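Local coordinates for protein anaphase-promoting complex subunit cut9 (Schizosaccharomyces pombe, PDB 2XPI) that serves as a TPR-repeat subunit of the anaphase-promoting complex, the E3 ubiquitin ligase that controls progression through mitosis and G1, forming a homodimer and binding the N terminus of hcn1, at residues 131-136 against 157-162; 473-478 against 503-508; 497-502 against 520-525. All coordinates share one frame; numbering follows the deposited sequence.

Contact 1: 131-136 against 157-162; sequences GDYARA and AFCLVK
Tyr133 and Lys162 form a CH-pi contact that joins the start of helix 133-142, in TPR 2, to the C-terminal part of helix 150-162, in TPR 3. CB of Lys162 stands over the centre of the Tyr133 ring, 3.6 Å from the centroid and 9° off the normal. With CG anti to its own carbonyl carbon (chi1 -75°), the lysine sets CG 3.5 Å from Tyr133 CE1, and a bend at chi2 (-65°) leads CD and CE on past CZ and OH. The opposite face of the ring meets the backbone of Gly131, offset toward the rim, so the tyrosine lies between the Schellman turn that ends helix 117-129 and the lysine. At the ring edge sits Cys159, with SG 4.2 Å from Tyr133 CD1. The same sulfur touches Ala136 CB at 3.6 Å. Phe158 adds CE1 at 4.2 Å from Tyr133 CE1, with the tyrosine carbon near the plane of the phenylalanine ring; Phe158 also packs on Gln98 of the second subunit. Cys128 of helix 117-129 backs both Tyr133 and Cys159. The joint is therefore held by dispersion and shape: lysine contributes its methylenes to the aromatic face, and its ammonium group lies beyond the ring.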
ATOM      1  N   GLY A 131      -2.923  -3.754   5.303  1.00 48.68           N
ATOM      2  CA  GLY A 131      -3.124  -2.344   5.585  1.00 49.81           C
ATOM      3  C   GLY A 131      -4.314  -2.013   6.481  1.00 52.66           C
ATOM      4  O   GLY A 131      -4.599  -0.840   6.698  1.00 55.00           O
ATOM      5  N   ASP A 132      -5.007  -3.030   6.994  1.00 53.82           N
ATOM      6  CA  ASP A 132      -6.135  -2.838   7.904  1.00 56.67           C
ATOM      7  C   ASP A 132      -5.623  -2.620   9.311  1.00 53.86           C
ATOM      8  O   ASP A 132      -5.728  -3.498  10.172  1.00 52.66           O
ATOM      9  CB  ASP A 132      -7.071  -4.047   7.894  1.00 62.84           C
ATOM     10  CG  ASP A 132      -8.035  -4.036   6.723  1.00 72.16           C
ATOM     11  OD1 ASP A 132      -7.585  -4.280   5.584  1.00 75.41           O
ATOM     12  OD2 ASP A 132      -9.247  -3.791   6.934  1.00 75.90           O
ATOM     13  N   TYR A 133      -5.079  -1.431   9.538  1.00 53.05           N
ATOM     14  CA  TYR A 133      -4.427  -1.092  10.791  1.00 49.23           C
ATOM     15  C   TYR A 133      -5.431  -0.847  11.893  1.00 48.39           C
ATOM     16  O   TYR A 133      -5.227  -1.281  13.016  1.00 48.29           O
ATOM     17  CB  TYR A 133      -3.533   0.127  10.608  1.00 48.43           C
ATOM     18  CG  TYR A 133      -2.388  -0.095   9.646  1.00 45.97           C
ATOM     19  CD1 TYR A 133      -1.362  -0.984   9.955  1.00 44.58           C
ATOM     20  CD2 TYR A 133      -2.321   0.598   8.446  1.00 45.64           C
ATOM     21  CE1 TYR A 133      -0.305  -1.185   9.086  1.00 45.61           C
ATOM     22  CE2 TYR A 133      -1.282   0.402   7.564  1.00 46.24           C
ATOM     23  CZ  TYR A 133      -0.273  -0.483   7.886  1.00 49.66           C
ATOM     24  OH  TYR A 133       0.779  -0.666   7.004  1.00 54.81           O
ATOM     25  N   ALA A 134      -6.511  -0.146  11.581  1.00 50.25           N
ATOM     26  CA  ALA A 134      -7.592  -0.012  12.552  1.00 52.09           C
ATOM     27  C   ALA A 134      -8.042  -1.409  13.002  1.00 54.42           C
ATOM     28  O   ALA A 134      -8.220  -1.662  14.194  1.00 57.44           O
ATOM     29  CB  ALA A 134      -8.759   0.756  11.963  1.00 49.51           C
ATOM     30  N   ARG A 135      -8.205  -2.322  12.050  1.00 51.36           N
ATOM     31  CA  ARG A 135      -8.698  -3.651  12.390  1.00 50.95           C
ATOM     32  C   ARG A 135      -7.780  -4.450  13.324  1.00 49.62           C
ATOM     33  O   ARG A 135      -8.253  -5.012  14.311  1.00 52.17           O
ATOM     34  CB  ARG A 135      -9.025  -4.470  11.147  1.00 50.29           C
ATOM     35  CG  ARG A 135      -9.740  -5.744  11.511  1.00 51.05           C
ATOM     36  CD  ARG A 135     -10.109  -6.537  10.297  1.00 51.05           C
ATOM     37  NE  ARG A 135     -11.301  -7.326  10.528  1.00 51.81           N
ATOM     38  CZ  ARG A 135     -11.654  -8.344   9.762  1.00 54.53           C
ATOM     39  NH1 ARG A 135     -10.879  -8.671   8.742  1.00 55.63           N
ATOM     40  NH2 ARG A 135     -12.763  -9.032  10.009  1.00 54.87           N
ATOM     41  N   ALA A 136      -6.489  -4.529  13.005  1.00 45.53           N
ATOM     42  CA  ALA A 136      -5.516  -5.119  13.926  1.00 43.76           C
ATOM     43  C   ALA A 136      -5.546  -4.396  15.270  1.00 48.62           C
ATOM     44  O   ALA A 136      -5.565  -5.031  16.326  1.00 51.19           O
ATOM     45  CB  ALA A 136      -4.107  -5.066  13.341  1.00 39.63           C
ATOM     46  N   ALA A 157       0.861  -0.760  19.164  1.00 40.85           N
ATOM     47  CA  ALA A 157       1.539   0.527  19.063  1.00 41.19           C
ATOM     48  C   ALA A 157       1.905   0.821  17.615  1.00 42.86           C
ATOM     49  O   ALA A 157       1.721   1.938  17.121  1.00 43.80           O
ATOM     50  CB  ALA A 157       2.796   0.543  19.938  1.00 39.44           C
ATOM     51  N   PHE A 158       2.441  -0.189  16.941  1.00 43.02           N
ATOM     52  CA  PHE A 158       2.841  -0.051  15.553  1.00 41.70           C
ATOM     53  C   PHE A 158       1.661   0.383  14.680  1.00 43.50           C
ATOM     54  O   PHE A 158       1.838   1.187  13.770  1.00 46.14           O
ATOM     55  CB  PHE A 158       3.400  -1.369  15.069  1.00 40.69           C
ATOM     56  CG  PHE A 158       3.826  -1.357  13.641  1.00 41.45           C
ATOM     57  CD1 PHE A 158       2.888  -1.478  12.625  1.00 43.76           C
ATOM     58  CD2 PHE A 158       5.173  -1.286  13.309  1.00 39.83           C
ATOM     59  CE1 PHE A 158       3.281  -1.483  11.295  1.00 43.89           C
ATOM     60  CE2 PHE A 158       5.578  -1.291  11.992  1.00 40.26           C
ATOM     61  CZ  PHE A 158       4.635  -1.386  10.981  1.00 42.91           C
ATOM     62  N   CYS A 159       0.465  -0.143  14.955  1.00 41.09           N
ATOM     63  CA  CYS A 159      -0.726   0.204  14.179  1.00 41.80           C
ATOM     64  C   CYS A 159      -1.166   1.609  14.495  1.00 45.25           C
ATOM     65  O   CYS A 159      -1.650   2.334  13.628  1.00 48.86           O
ATOM     66  CB  CYS A 159      -1.886  -0.737  14.510  1.00 43.36           C
ATOM     67  SG  CYS A 159      -1.690  -2.415  13.879  1.00 55.66           S
ATOM     68  N   LEU A 160      -1.019   1.977  15.762  1.00 44.33           N
ATOM     69  CA  LEU A 160      -1.402   3.282  16.232  1.00 45.54           C
ATOM     70  C   LEU A 160      -0.555   4.318  15.498  1.00 47.05           C
ATOM     71  O   LEU A 160      -1.076   5.306  14.994  1.00 48.13           O
ATOM     72  CB  LEU A 160      -1.234   3.358  17.745  1.00 47.64           C
ATOM     73  CG  LEU A 160      -2.509   3.657  18.556  1.00 53.59           C
ATOM     74  CD1 LEU A 160      -3.783   3.401  17.756  1.00 53.03           C
ATOM     75  CD2 LEU A 160      -2.532   2.889  19.885  1.00 55.24           C
ATOM     76  N   VAL A 161       0.749   4.061  15.409  1.00 46.53           N
ATOM     77  CA  VAL A 161       1.646   4.907  14.634  1.00 46.33           C
ATOM     78  C   VAL A 161       1.244   4.983  13.154  1.00 47.52           C
ATOM     79  O   VAL A 161       1.278   6.065  12.557  1.00 48.96           O
ATOM     80  CB  VAL A 161       3.129   4.466  14.788  1.00 54.79           C
ATOM     81  CG1 VAL A 161       3.983   4.977  13.625  1.00 52.80           C
ATOM     82  CG2 VAL A 161       3.688   4.951  16.127  1.00 54.92           C
ATOM     83  N   LYS A 162       0.872   3.846  12.567  1.00 45.01           N
ATOM     84  CA  LYS A 162       0.374   3.816  11.187  1.00 47.02           C
ATOM     85  C   LYS A 162      -0.907   4.638  11.033  1.00 51.70           C
ATOM     86  O   LYS A 162      -1.279   5.042   9.926  1.00 51.80           O
ATOM     87  CB  LYS A 162       0.088   2.375  10.749  1.00 45.80           C
ATOM     88  CG  LYS A 162       1.318   1.574  10.445  1.00 44.73           C
ATOM     89  CD  LYS A 162       2.002   2.158   9.250  1.00 46.67           C
ATOM     90  CE  LYS A 162       3.255   1.400   8.904  1.00 46.93           C
ATOM     91  NZ  LYS A 162       3.987   2.081   7.791  1.00 48.52           N
TER

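Contact 2: 473-478 against 503-508; sequences YDPLLL and LLVKKT
Pro475 and Leu504 bring the first turn of helix 475-487 against the last turns of helix 491-507, their CA atoms 5.6 Å apart, the nearest CA pair of the two segments. The proline ring does much of the touching. Its CB meets Val505 CG2 at 3.4 Å, and its CG reaches Leu504 CB at 4.0 Å, the proline crossing each of these two side chains at about a right angle. Val505 offers that methyl because CG1 is anti to its backbone N (chi1 164°), which leaves CG2 beside the N and turned to the proline. Thr508 CG2 lies a little farther off, 4.4 Å from Pro475 CG, while the threonine OG1 is hydrogen-bonded to Ser510. Leu504 also reaches toward Tyr473, its CD1 coming to 4.5 Å from Tyr473 CB. Just before the helix, Asp474 is the N-cap, its OD1 accepting from Leu476 N at 2.9 Å; the amide approaches from above the carboxylate plane, 46° out of it. In this structure OD2 of the same aspartate has two partners, His441 NE2 and a basic side chain of a bound chain of another protein. Trp515 also packs on Pro475 and Val505. Both segments belong to TPR 12, and the arrangement is that of a tetratricopeptide helix hairpin, in which the beginning of the first helix lies against the end of the second.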
ATOM      1  N   TYR A 473      43.226  18.886   3.397  1.00 58.44           N
ATOM      2  CA  TYR A 473      43.757  18.536   2.079  1.00 59.33           C
ATOM      3  C   TYR A 473      42.770  18.633   0.904  1.00 58.29           C
ATOM      4  O   TYR A 473      42.684  17.730   0.072  1.00 60.56           O
ATOM      5  CB  TYR A 473      44.394  17.148   2.114  1.00 62.12           C
ATOM      6  CG  TYR A 473      45.444  17.003   3.184  1.00 64.77           C
ATOM      7  CD1 TYR A 473      46.709  17.549   3.022  1.00 66.61           C
ATOM      8  CD2 TYR A 473      45.166  16.326   4.361  1.00 66.47           C
ATOM      9  CE1 TYR A 473      47.666  17.427   4.007  1.00 69.05           C
ATOM     10  CE2 TYR A 473      46.116  16.197   5.351  1.00 68.81           C
ATOM     11  CZ  TYR A 473      47.360  16.748   5.169  1.00 70.53           C
ATOM     12  OH  TYR A 473      48.296  16.614   6.158  1.00 73.79           O
ATOM     13  N   ASP A 474      42.055  19.747   0.827  1.00 53.63           N
ATOM     14  CA  ASP A 474      41.158  20.012  -0.278  1.00 48.53           C
ATOM     15  C   ASP A 474      41.614  21.306  -0.965  1.00 48.18           C
ATOM     16  O   ASP A 474      41.660  22.365  -0.337  1.00 47.86           O
ATOM     17  CB  ASP A 474      39.736  20.130   0.268  1.00 46.79           C
ATOM     18  CG  ASP A 474      38.731  20.644  -0.762  1.00 47.25           C
ATOM     19  OD1 ASP A 474      39.104  21.010  -1.907  1.00 47.42           O
ATOM     20  OD2 ASP A 474      37.536  20.689  -0.406  1.00 46.87           O
ATOM     21  N   PRO A 475      41.957  21.222  -2.259  1.00 47.19           N
ATOM     22  CA  PRO A 475      42.557  22.323  -3.030  1.00 46.12           C
ATOM     23  C   PRO A 475      41.715  23.590  -2.978  1.00 46.38           C
ATOM     24  O   PRO A 475      42.260  24.687  -3.029  1.00 46.15           O
ATOM     25  CB  PRO A 475      42.544  21.801  -4.471  1.00 46.51           C
ATOM     26  CG  PRO A 475      42.297  20.350  -4.386  1.00 47.60           C
ATOM     27  CD  PRO A 475      41.574  20.084  -3.109  1.00 46.92           C
ATOM     28  N   LEU A 476      40.393  23.423  -2.899  1.00 46.93           N
ATOM     29  CA  LEU A 476      39.426  24.522  -2.953  1.00 44.24           C
ATOM     30  C   LEU A 476      39.508  25.373  -1.694  1.00 45.58           C
ATOM     31  O   LEU A 476      39.278  26.580  -1.724  1.00 48.93           O
ATOM     32  CB  LEU A 476      38.022  23.941  -3.053  1.00 43.36           C
ATOM     33  CG  LEU A 476      36.918  24.747  -3.739  1.00 45.00           C
ATOM     34  CD1 LEU A 476      35.533  24.372  -3.149  1.00 33.67           C
ATOM     35  CD2 LEU A 476      37.172  26.254  -3.659  1.00 45.11           C
ATOM     36  N   LEU A 477      39.826  24.720  -0.588  1.00 42.88           N
ATOM     37  CA  LEU A 477      39.904  25.357   0.704  1.00 44.47           C
ATOM     38  C   LEU A 477      41.178  26.161   0.804  1.00 49.23           C
ATOM     39  O   LEU A 477      41.183  27.251   1.373  1.00 50.70           O
ATOM     40  CB  LEU A 477      39.906  24.283   1.785  1.00 46.17           C
ATOM     41  CG  LEU A 477      40.216  24.717   3.212  1.00 47.54           C
ATOM     42  CD1 LEU A 477      39.127  25.616   3.755  1.00 45.15           C
ATOM     43  CD2 LEU A 477      40.358  23.483   4.060  1.00 50.61           C
ATOM     44  N   LEU A 478      42.270  25.616   0.263  1.00 51.27           N
ATOM     45  CA  LEU A 478      43.553  26.321   0.268  1.00 50.06           C
ATOM     46  C   LEU A 478      43.479  27.531  -0.642  1.00 46.59           C
ATOM     47  O   LEU A 478      44.028  28.583  -0.343  1.00 46.83           O
ATOM     48  CB  LEU A 478      44.698  25.395  -0.140  1.00 50.90           C
ATOM     49  CG  LEU A 478      44.956  24.235   0.828  1.00 51.49           C
ATOM     50  CD1 LEU A 478      45.978  23.278   0.254  1.00 51.35           C
ATOM     51  CD2 LEU A 478      45.401  24.742   2.193  1.00 51.95           C
ATOM     52  N   LEU A 503      49.668  22.076  -5.828  1.00 55.35           N
ATOM     53  CA  LEU A 503      50.284  20.794  -5.525  1.00 58.93           C
ATOM     54  C   LEU A 503      49.204  19.759  -5.260  1.00 59.70           C
ATOM     55  O   LEU A 503      49.243  18.665  -5.818  1.00 61.75           O
ATOM     56  CB  LEU A 503      51.228  20.889  -4.333  1.00 62.58           C
ATOM     57  CG  LEU A 503      52.419  21.837  -4.484  1.00 65.94           C
ATOM     58  CD1 LEU A 503      53.603  21.280  -3.725  1.00 69.22           C
ATOM     59  CD2 LEU A 503      52.775  22.052  -5.941  1.00 66.64           C
ATOM     60  N   LEU A 504      48.233  20.118  -4.424  1.00 58.80           N
ATOM     61  CA  LEU A 504      47.113  19.231  -4.103  1.00 59.00           C
ATOM     62  C   LEU A 504      46.379  18.738  -5.340  1.00 59.23           C
ATOM     63  O   LEU A 504      46.177  17.542  -5.502  1.00 61.47           O
ATOM     64  CB  LEU A 504      46.115  19.923  -3.181  1.00 58.19           C
ATOM     65  CG  LEU A 504      46.061  19.430  -1.743  1.00 60.52           C
ATOM     66  CD1 LEU A 504      46.748  18.078  -1.608  1.00 62.07           C
ATOM     67  CD2 LEU A 504      46.689  20.445  -0.818  1.00 61.97           C
ATOM     68  N   VAL A 505      45.968  19.669  -6.196  1.00 58.35           N
ATOM     69  CA  VAL A 505      45.238  19.357  -7.420  1.00 59.41           C
ATOM     70  C   VAL A 505      45.940  18.353  -8.331  1.00 65.30           C
ATOM     71  O   VAL A 505      45.287  17.604  -9.056  1.00 65.97           O
ATOM     72  CB  VAL A 505      44.950  20.632  -8.226  1.00 57.39           C
ATOM     73  CG1 VAL A 505      44.542  20.296  -9.650  1.00 56.11           C
ATOM     74  CG2 VAL A 505      43.873  21.431  -7.550  1.00 57.00           C
ATOM     75  N   LYS A 506      47.268  18.337  -8.303  1.00 70.22           N
ATOM     76  CA  LYS A 506      48.020  17.426  -9.160  1.00 74.51           C
ATOM     77  C   LYS A 506      47.849  15.965  -8.720  1.00 75.84           C
ATOM     78  O   LYS A 506      47.903  15.045  -9.545  1.00 76.26           O
ATOM     79  CB  LYS A 506      49.496  17.831  -9.207  1.00 78.12           C
ATOM     80  CG  LYS A 506      49.897  18.533 -10.487  1.00 81.30           C
ATOM     81  CD  LYS A 506      49.732  17.592 -11.681  1.00 86.08           C
ATOM     82  CE  LYS A 506      50.375  18.149 -12.955  1.00 89.65           C
ATOM     83  NZ  LYS A 506      50.159  17.247 -14.126  1.00 91.84           N
ATOM     84  N   LYS A 507      47.626  15.769  -7.421  1.00 75.50           N
ATOM     85  CA  LYS A 507      47.415  14.442  -6.841  1.00 76.12           C
ATOM     86  C   LYS A 507      45.974  13.944  -7.010  1.00 72.72           C
ATOM     87  O   LYS A 507      45.716  12.737  -6.996  1.00 73.42           O
ATOM     88  CB  LYS A 507      47.788  14.449  -5.353  1.00 78.19           C
ATOM     89  CG  LYS A 507      49.162  15.040  -5.052  1.00 81.76           C
ATOM     90  CD  LYS A 507      49.362  15.220  -3.552  1.00 84.51           C
ATOM     91  CE  LYS A 507      50.442  16.259  -3.236  1.00 86.92           C
ATOM     92  NZ  LYS A 507      50.316  16.813  -1.846  1.00 86.51           N
ATOM     93  N   THR A 508      45.034  14.869  -7.168  1.00 67.92           N
ATOM     94  CA  THR A 508      43.642  14.483  -7.322  1.00 64.98           C
ATOM     95  C   THR A 508      43.325  14.181  -8.780  1.00 63.13           C
ATOM     96  O   THR A 508      44.222  14.089  -9.608  1.00 64.61           O
ATOM     97  CB  THR A 508      42.699  15.575  -6.813  1.00 65.02           C
ATOM     98  OG1 THR A 508      42.552  16.585  -7.820  1.00 65.14           O
ATOM     99  CG2 THR A 508      43.243  16.188  -5.523  1.00 64.98           C
TER

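Contact 3: 497-502 against 520-525; sequences HFQNAL and ANLGHA
Phe498 packs across an antiparallel helix pair of the TPR superhelix, joining helix 491-507 of TPR 12 to helix 516-528 of TPR 13. The segment axes approach to 9.5 Å, with 157° between their directions. Asn521 CB rests over one face of the Phe498 ring as a CH-pi contact, 3.7 Å from the centroid, 16° off the normal and offset toward the rim. Phe498 CG is anti to the carbonyl carbon (chi1 -60°), a setting in which the ring spans to the neighbouring helix and its CD2 lies obliquely to Leu522 CA, 3.8 Å away. Ala525 CB approaches the ring edge, 4.4 Å from CE2. Beside the ring, Leu522 uses both branches: CD1 packs on Phe498 CB at 3.8 Å and also on Gln499 CG, while CD2 meets Leu502 CD2 at 4.1 Å. Replacing Phe498 by alanine would probably leave Asn521 CB without the ring face beneath it and open a gap between the helices. Farther out, Ile495 packs on Leu522 and Ala525, and Asn479 touches Phe498 from helix 475-487. The amide of Asn521 serves a different partner: OD1 and ND2 both hydrogen-bond to the backbone of a bound chain of another protein, whose apolar side chain also packs on Phe498. One asparagine thus meets the ring through CB and the other chain through its amide. Gln499 runs extended beyond CG, and its OE1 is hydrogen-bonded to Tyr526 OH.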
ATOM      1  N   HIS A 497      49.622  29.365   0.128  1.00 58.67           N
ATOM      2  CA  HIS A 497      48.349  28.684   0.024  1.00 54.27           C
ATOM      3  C   HIS A 497      48.019  28.312  -1.413  1.00 52.71           C
ATOM      4  O   HIS A 497      47.698  27.158  -1.690  1.00 54.63           O
ATOM      5  CB  HIS A 497      47.243  29.514   0.663  1.00 53.26           C
ATOM      6  CG  HIS A 497      47.194  29.382   2.151  1.00 55.90           C
ATOM      7  ND1 HIS A 497      46.829  30.419   2.983  1.00 57.35           N
ATOM      8  CD2 HIS A 497      47.469  28.330   2.960  1.00 56.93           C
ATOM      9  CE1 HIS A 497      46.875  30.009   4.239  1.00 57.45           C
ATOM     10  NE2 HIS A 497      47.256  28.745   4.252  1.00 57.16           N
ATOM     11  N   PHE A 498      48.105  29.269  -2.329  1.00 49.76           N
ATOM     12  CA  PHE A 498      47.927  28.962  -3.748  1.00 49.43           C
ATOM     13  C   PHE A 498      48.854  27.870  -4.265  1.00 52.43           C
ATOM     14  O   PHE A 498      48.420  26.991  -5.015  1.00 52.78           O
ATOM     15  CB  PHE A 498      48.089  30.208  -4.596  1.00 50.02           C
ATOM     16  CG  PHE A 498      47.109  31.273  -4.267  1.00 51.05           C
ATOM     17  CD1 PHE A 498      45.794  30.948  -3.998  1.00 49.62           C
ATOM     18  CD2 PHE A 498      47.495  32.593  -4.211  1.00 51.85           C
ATOM     19  CE1 PHE A 498      44.891  31.915  -3.698  1.00 48.96           C
ATOM     20  CE2 PHE A 498      46.590  33.562  -3.909  1.00 51.74           C
ATOM     21  CZ  PHE A 498      45.287  33.226  -3.651  1.00 50.63           C
ATOM     22  N   GLN A 499      50.126  27.921  -3.882  1.00 55.55           N
ATOM     23  CA  GLN A 499      51.079  26.918  -4.349  1.00 59.11           C
ATOM     24  C   GLN A 499      50.708  25.526  -3.850  1.00 60.57           C
ATOM     25  O   GLN A 499      50.979  24.525  -4.508  1.00 60.47           O
ATOM     26  CB  GLN A 499      52.512  27.275  -3.948  1.00 62.19           C
ATOM     27  CG  GLN A 499      53.202  28.219  -4.908  1.00 64.94           C
ATOM     28  CD  GLN A 499      54.491  28.816  -4.335  1.00 69.12           C
ATOM     29  OE1 GLN A 499      55.248  29.482  -5.053  1.00 71.51           O
ATOM     30  NE2 GLN A 499      54.740  28.583  -3.042  1.00 68.83           N
ATOM     31  N   ASN A 500      50.075  25.463  -2.685  1.00 62.58           N
ATOM     32  CA  ASN A 500      49.684  24.180  -2.124  1.00 62.80           C
ATOM     33  C   ASN A 500      48.383  23.629  -2.675  1.00 57.52           C
ATOM     34  O   ASN A 500      48.214  22.417  -2.753  1.00 59.45           O
ATOM     35  CB  ASN A 500      49.663  24.234  -0.605  1.00 67.68           C
ATOM     36  CG  ASN A 500      50.828  23.499  -0.007  1.00 75.40           C
ATOM     37  OD1 ASN A 500      51.891  24.074   0.221  1.00 77.43           O
ATOM     38  ND2 ASN A 500      50.653  22.202   0.208  1.00 78.92           N
ATOM     39  N   ALA A 501      47.465  24.514  -3.051  1.00 52.01           N
ATOM     40  CA  ALA A 501      46.282  24.092  -3.783  1.00 49.19           C
ATOM     41  C   ALA A 501      46.756  23.384  -5.045  1.00 51.39           C
ATOM     42  O   ALA A 501      46.396  22.241  -5.291  1.00 51.28           O
ATOM     43  CB  ALA A 501      45.422  25.289  -4.148  1.00 46.73           C
ATOM     44  N   LEU A 502      47.583  24.078  -5.832  1.00 53.30           N
ATOM     45  CA  LEU A 502      48.164  23.536  -7.065  1.00 52.33           C
ATOM     46  C   LEU A 502      48.856  22.191  -6.873  1.00 54.28           C
ATOM     47  O   LEU A 502      48.658  21.269  -7.669  1.00 54.90           O
ATOM     48  CB  LEU A 502      49.144  24.528  -7.679  1.00 50.49           C
ATOM     49  CG  LEU A 502      48.546  25.607  -8.588  1.00 48.85           C
ATOM     50  CD1 LEU A 502      47.023  25.451  -8.761  1.00 44.55           C
ATOM     51  CD2 LEU A 502      48.933  27.018  -8.114  1.00 48.29           C
ATOM     52  N   ALA A 520      45.878  32.118 -11.810  1.00 44.09           N
ATOM     53  CA  ALA A 520      45.797  33.563 -11.922  1.00 41.70           C
ATOM     54  C   ALA A 520      45.883  34.162 -10.528  1.00 45.06           C
ATOM     55  O   ALA A 520      46.557  35.163 -10.345  1.00 47.92           O
ATOM     56  CB  ALA A 520      44.535  33.988 -12.626  1.00 37.17           C
ATOM     57  N   ASN A 521      45.235  33.545  -9.539  1.00 43.80           N
ATOM     58  CA  ASN A 521      45.385  34.018  -8.163  1.00 46.75           C
ATOM     59  C   ASN A 521      46.854  34.112  -7.742  1.00 46.19           C
ATOM     60  O   ASN A 521      47.303  35.127  -7.217  1.00 48.65           O
ATOM     61  CB  ASN A 521      44.621  33.136  -7.162  1.00 49.65           C
ATOM     62  CG  ASN A 521      43.114  33.324  -7.239  1.00 52.12           C
ATOM     63  OD1 ASN A 521      42.619  34.230  -7.909  1.00 55.57           O
ATOM     64  ND2 ASN A 521      42.376  32.463  -6.545  1.00 50.78           N
ATOM     65  N   LEU A 522      47.599  33.044  -7.960  1.00 43.62           N
ATOM     66  CA  LEU A 522      49.009  33.023  -7.619  1.00 45.07           C
ATOM     67  C   LEU A 522      49.722  34.141  -8.374  1.00 50.53           C
ATOM     68  O   LEU A 522      50.596  34.811  -7.829  1.00 52.68           O
ATOM     69  CB  LEU A 522      49.593  31.677  -8.008  1.00 44.32           C
ATOM     70  CG  LEU A 522      51.063  31.427  -7.738  1.00 47.24           C
ATOM     71  CD1 LEU A 522      51.308  31.295  -6.248  1.00 48.39           C
ATOM     72  CD2 LEU A 522      51.476  30.162  -8.487  1.00 46.10           C
ATOM     73  N   GLY A 523      49.336  34.348  -9.632  1.00 50.57           N
ATOM     74  CA  GLY A 523      49.857  35.454 -10.417  1.00 51.29           C
ATOM     75  C   GLY A 523      49.578  36.833  -9.838  1.00 52.16           C
ATOM     76  O   GLY A 523      50.401  37.735  -9.968  1.00 53.50           O
ATOM     77  N   HIS A 524      48.413  37.004  -9.210  1.00 52.38           N
ATOM     78  CA  HIS A 524      48.031  38.274  -8.584  1.00 51.84           C
ATOM     79  C   HIS A 524      48.796  38.517  -7.285  1.00 52.75           C
ATOM     80  O   HIS A 524      49.124  39.649  -6.954  1.00 54.99           O
ATOM     81  CB  HIS A 524      46.526  38.328  -8.312  1.00 50.21           C
ATOM     82  CG  HIS A 524      45.713  38.779  -9.483  1.00 50.99           C
ATOM     83  ND1 HIS A 524      44.844  37.946 -10.152  1.00 50.04           N
ATOM     84  CD2 HIS A 524      45.645  39.973 -10.113  1.00 54.34           C
ATOM     85  CE1 HIS A 524      44.271  38.607 -11.140  1.00 50.54           C
ATOM     86  NE2 HIS A 524      44.736  39.843 -11.134  1.00 53.83           N
ATOM     87  N   ALA A 525      49.070  37.453  -6.540  1.00 50.36           N
ATOM     88  CA  ALA A 525      49.910  37.568  -5.361  1.00 48.73           C
ATOM     89  C   ALA A 525      51.306  38.027  -5.770  1.00 50.86           C
ATOM     90  O   ALA A 525      51.922  38.835  -5.097  1.00 53.70           O
ATOM     91  CB  ALA A 525      49.978  36.240  -4.621  1.00 47.51           C
TER

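From the N terminus, contact 1 comes first: it closes a loop of 20 residues, 13 of them helical, and ties TPR 2 to TPR 3. Contact 2 brings together the two ends of TPR 12, on the opposite side of the chain's centre, about 54 Å from contact 1 between centres. Before that loop closes, contact 3 opens at 497-502 and runs on to 520-525, so the two cross along the sequence. Both use helix 491-507, and their centres are about 11 Å apart; Pro475 O touches Ala501 CB at 3.4 Å. Contact 2 thus pairs helices within one repeat, and contact 3 carries the stacking on into TPR 13.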